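Local coordinates for DBF2 kinase activator protein MOB1 (Saccharomyces cerevisiae, PDB 2HJN) that activates the DBF2 protein kinase as its regulatory subunit, allowing CDC15 to phosphorylate DBF2 in late anaphase within the mitotic exit network, at residues 110-115 with 184-189. Residues are numbered along the deposited sequence; the frame is centred on the assembly and turned at random.
Sequences IATNEY and IYCHHF. With ZN (zinc ion), chain B.
The backbone around Ala111 and Thr112 passes the last turn of helix 165-187, with the CA atoms of Ala111 and Cys186 5.4 Å apart, just where the chain enters a type I beta turn from Thr112 to Tyr115. His187 makes the polar link: its NE2 accepts the backbone N-H of Thr112 at 2.9 Å, in a bond that is bent (136° at the hydrogen) and tilted 24° out of the ring plane. With CG anti to the carbonyl carbon (chi1 -58°), the imidazole extends from the helix to the loop, where Ala111 CA meets its edge in plane and CG1 of Ile110 lies 3.5 Å from NE2. Were His187 replaced by an alanine, the Thr112 N-H would probably lose its acceptor and a gap would open beside Ile110. Next to His187, Cys186 places CB 3.7 Å from Thr112 N and SG 3.9 Å from Thr112 CG2, while Ile52 of helix 49-58 touches both side chains.

This is the zinc-bearing corner of the Mob1/phocein fold: His188, whose NE2 is 2.1 Å from the zinc ion, completes the site with Cys101, Cys106 and His183. Glu191 hydrogen-bonds His188 ND1, and the carbonyl O of Ile110 does the same for ND1 of His183, so that the loop supports a metal ligand from the second shell. On the far side of Thr112, its OG1 donates to Ala111 O at 2.6 Å, on a lone pair in the carbonyl plane, and weakly accepts Glu114 N within the turn.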
ATOM      1  N   ILE A 110      11.739  11.507  14.076  1.00 17.98           N
ATOM      2  CA  ILE A 110      13.176  11.486  13.827  1.00 18.49           C
ATOM      3  C   ILE A 110      13.564  10.762  12.530  1.00 19.21           C
ATOM      4  O   ILE A 110      12.753  10.044  11.951  1.00 18.68           O
ATOM      5  CB  ILE A 110      13.960  10.941  15.043  1.00 18.12           C
ATOM      6  CG1 ILE A 110      13.585   9.462  15.308  1.00 18.58           C
ATOM      7  CG2 ILE A 110      13.612  11.819  16.281  1.00 19.66           C
ATOM      8  CD1 ILE A 110      14.324   8.784  16.396  1.00 20.48           C
ATOM      9  N   ALA A 111      14.811  10.971  12.086  1.00 18.56           N
ATOM     10  CA  ALA A 111      15.342  10.311  10.903  1.00 18.77           C
ATOM     11  C   ALA A 111      16.752  10.069  11.314  1.00 19.94           C
ATOM     12  O   ALA A 111      17.608  10.917  11.056  1.00 18.90           O
ATOM     13  CB  ALA A 111      15.291  11.273   9.699  1.00 19.37           C
ATOM     14  N   THR A 112      16.964   8.925  11.969  1.00 21.17           N
ATOM     15  CA  THR A 112      18.065   8.669  12.907  1.00 23.49           C
ATOM     16  C   THR A 112      18.137   9.648  14.072  1.00 24.23           C
ATOM     17  O   THR A 112      17.455  10.668  14.068  1.00 24.32           O
ATOM     18  CB  THR A 112      19.454   8.667  12.245  1.00 22.71           C
ATOM     19  OG1 THR A 112      19.829  10.006  11.960  1.00 23.51           O
ATOM     20  CG2 THR A 112      19.468   7.802  10.928  1.00 25.96           C
ATOM     21  N   ASN A 113      18.993   9.350  15.055  1.00 25.28           N
ATOM     22  CA  ASN A 113      19.147  10.269  16.205  1.00 27.50           C
ATOM     23  C   ASN A 113      19.853  11.626  15.944  1.00 27.55           C
ATOM     24  O   ASN A 113      19.905  12.469  16.849  1.00 29.58           O
ATOM     25  CB  ASN A 113      19.720   9.542  17.422  1.00 28.17           C
ATOM     26  CG  ASN A 113      18.726   8.539  18.029  1.00 30.73           C
ATOM     27  OD1 ASN A 113      17.550   8.857  18.212  1.00 34.71           O
ATOM     28  ND2 ASN A 113      19.197   7.334  18.351  1.00 30.45           N
ATOM     29  N   GLU A 114      20.328  11.874  14.724  1.00 26.36           N
ATOM     30  CA  GLU A 114      20.905  13.186  14.388  1.00 26.67           C
ATOM     31  C   GLU A 114      19.901  14.239  13.906  1.00 25.38           C
ATOM     32  O   GLU A 114      20.252  15.420  13.864  1.00 24.48           O
ATOM     33  CB  GLU A 114      22.074  13.098  13.367  1.00 26.85           C
ATOM     34  CG  GLU A 114      23.145  11.953  13.594  1.00 32.77           C
ATOM     35  CD  GLU A 114      23.537  11.669  15.044  1.00 39.16           C
ATOM     36  OE1 GLU A 114      24.308  12.456  15.633  1.00 44.45           O
ATOM     37  OE2 GLU A 114      23.129  10.610  15.588  1.00 43.87           O
ATOM     38  N   TYR A 115      18.702  13.817  13.483  1.00 22.75           N
ATOM     39  CA  TYR A 115      17.702  14.742  12.952  1.00 23.10           C
ATOM     40  C   TYR A 115      16.359  14.545  13.619  1.00 22.02           C
ATOM     41  O   TYR A 115      15.814  13.450  13.568  1.00 20.06           O
ATOM     42  CB  TYR A 115      17.509  14.544  11.443  1.00 25.01           C
ATOM     43  CG  TYR A 115      18.745  14.874  10.651  1.00 27.73           C
ATOM     44  CD1 TYR A 115      19.760  13.946  10.485  1.00 29.40           C
ATOM     45  CD2 TYR A 115      18.912  16.138  10.094  1.00 30.56           C
ATOM     46  CE1 TYR A 115      20.929  14.266   9.772  1.00 30.97           C
ATOM     47  CE2 TYR A 115      20.076  16.473   9.396  1.00 30.56           C
ATOM     48  CZ  TYR A 115      21.060  15.544   9.231  1.00 29.66           C
ATOM     49  OH  TYR A 115      22.188  15.912   8.515  1.00 31.46           O
ATOM     50  N   ILE A 184      10.384   7.029   7.090  1.00 11.49           N
ATOM     51  CA  ILE A 184      10.109   5.674   6.581  1.00 13.35           C
ATOM     52  C   ILE A 184      11.394   4.879   6.412  1.00 13.02           C
ATOM     53  O   ILE A 184      11.504   3.757   6.889  1.00 13.42           O
ATOM     54  CB  ILE A 184       9.276   5.656   5.200  1.00 12.78           C
ATOM     55  CG1 ILE A 184       7.836   6.125   5.386  1.00 14.20           C
ATOM     56  CG2 ILE A 184       9.106   4.221   4.625  1.00 12.38           C
ATOM     57  CD1 ILE A 184       7.171   6.544   4.079  1.00 12.42           C
ATOM     58  N   TYR A 185      12.374   5.474   5.716  1.00 14.61           N
ATOM     59  CA  TYR A 185      13.640   4.787   5.394  1.00 14.45           C
ATOM     60  C   TYR A 185      14.447   4.488   6.644  1.00 14.87           C
ATOM     61  O   TYR A 185      15.034   3.407   6.776  1.00 16.48           O
ATOM     62  CB  TYR A 185      14.487   5.707   4.481  1.00 14.54           C
ATOM     63  CG  TYR A 185      14.297   5.460   3.016  1.00 13.59           C
ATOM     64  CD1 TYR A 185      13.647   6.405   2.210  1.00 12.37           C
ATOM     65  CD2 TYR A 185      14.729   4.253   2.426  1.00 15.40           C
ATOM     66  CE1 TYR A 185      13.451   6.170   0.845  1.00 13.26           C
ATOM     67  CE2 TYR A 185      14.527   4.005   1.069  1.00 14.24           C
ATOM     68  CZ  TYR A 185      13.885   4.970   0.280  1.00 14.87           C
ATOM     69  OH  TYR A 185      13.701   4.764  -1.090  1.00 13.97           O
ATOM     70  N   CYS A 186      14.535   5.468   7.557  1.00 15.59           N
ATOM     71  CA  CYS A 186      15.365   5.333   8.773  1.00 15.19           C
ATOM     72  C   CYS A 186      14.701   4.528   9.918  1.00 16.36           C
ATOM     73  O   CYS A 186      15.404   3.950  10.770  1.00 17.14           O
ATOM     74  CB  CYS A 186      15.835   6.692   9.292  1.00 14.75           C
ATOM     75  SG  CYS A 186      16.837   7.614   8.104  1.00 18.60           S
ATOM     76  N   HIS A 187      13.381   4.456   9.940  1.00 14.34           N
ATOM     77  CA  HIS A 187      12.714   3.740  11.024  1.00 14.77           C
ATOM     78  C   HIS A 187      11.731   2.622  10.679  1.00 13.94           C
ATOM     79  O   HIS A 187      11.377   1.817  11.563  1.00 13.19           O
ATOM     80  CB  HIS A 187      12.180   4.772  12.043  1.00 14.02           C
ATOM     81  CG  HIS A 187      13.287   5.641  12.583  1.00 17.18           C
ATOM     82  ND1 HIS A 187      14.180   5.184  13.519  1.00 15.07           N
ATOM     83  CD2 HIS A 187      13.740   6.863  12.204  1.00 13.74           C
ATOM     84  CE1 HIS A 187      15.077   6.120  13.768  1.00 17.54           C
ATOM     85  NE2 HIS A 187      14.848   7.137  12.958  1.00 15.02           N
ATOM     86  N   HIS A 188      11.316   2.531   9.405  1.00 13.52           N
ATOM     87  CA  HIS A 188      10.361   1.464   9.016  1.00 14.19           C
ATOM     88  C   HIS A 188      10.742   0.612   7.811  1.00 13.74           C
ATOM     89  O   HIS A 188       9.893  -0.087   7.266  1.00 14.07           O
ATOM     90  CB  HIS A 188       8.944   2.064   8.856  1.00 13.69           C
ATOM     91  CG  HIS A 188       8.441   2.694  10.124  1.00 13.35           C
ATOM     92  ND1 HIS A 188       8.074   1.950  11.223  1.00 15.22           N
ATOM     93  CD2 HIS A 188       8.403   3.990  10.517  1.00 13.40           C
ATOM     94  CE1 HIS A 188       7.745   2.759  12.215  1.00 12.60           C
ATOM     95  NE2 HIS A 188       7.926   4.008  11.812  1.00 14.48           N
ATOM     96  N   PHE A 189      11.993   0.672   7.373  1.00 13.58           N
ATOM     97  CA  PHE A 189      12.332  -0.046   6.113  1.00 14.92           C
ATOM     98  C   PHE A 189      12.132  -1.550   6.207  1.00 14.67           C
ATOM     99  O   PHE A 189      11.777  -2.153   5.193  1.00 15.20           O
ATOM    100  CB  PHE A 189      13.729   0.279   5.602  1.00 13.93           C
ATOM    101  CG  PHE A 189      14.015  -0.166   4.155  1.00 16.93           C
ATOM    102  CD1 PHE A 189      13.671   0.656   3.058  1.00 17.00           C
ATOM    103  CD2 PHE A 189      14.701  -1.364   3.878  1.00 16.50           C
ATOM    104  CE1 PHE A 189      13.936   0.247   1.726  1.00 18.17           C
ATOM    105  CE2 PHE A 189      14.942  -1.760   2.548  1.00 15.01           C
ATOM    106  CZ  PHE A 189      14.577  -0.961   1.482  1.00 14.23           C
TER
HETATM  107 ZN    ZN B 315       7.565   5.602  13.078  1.00 15.36          ZN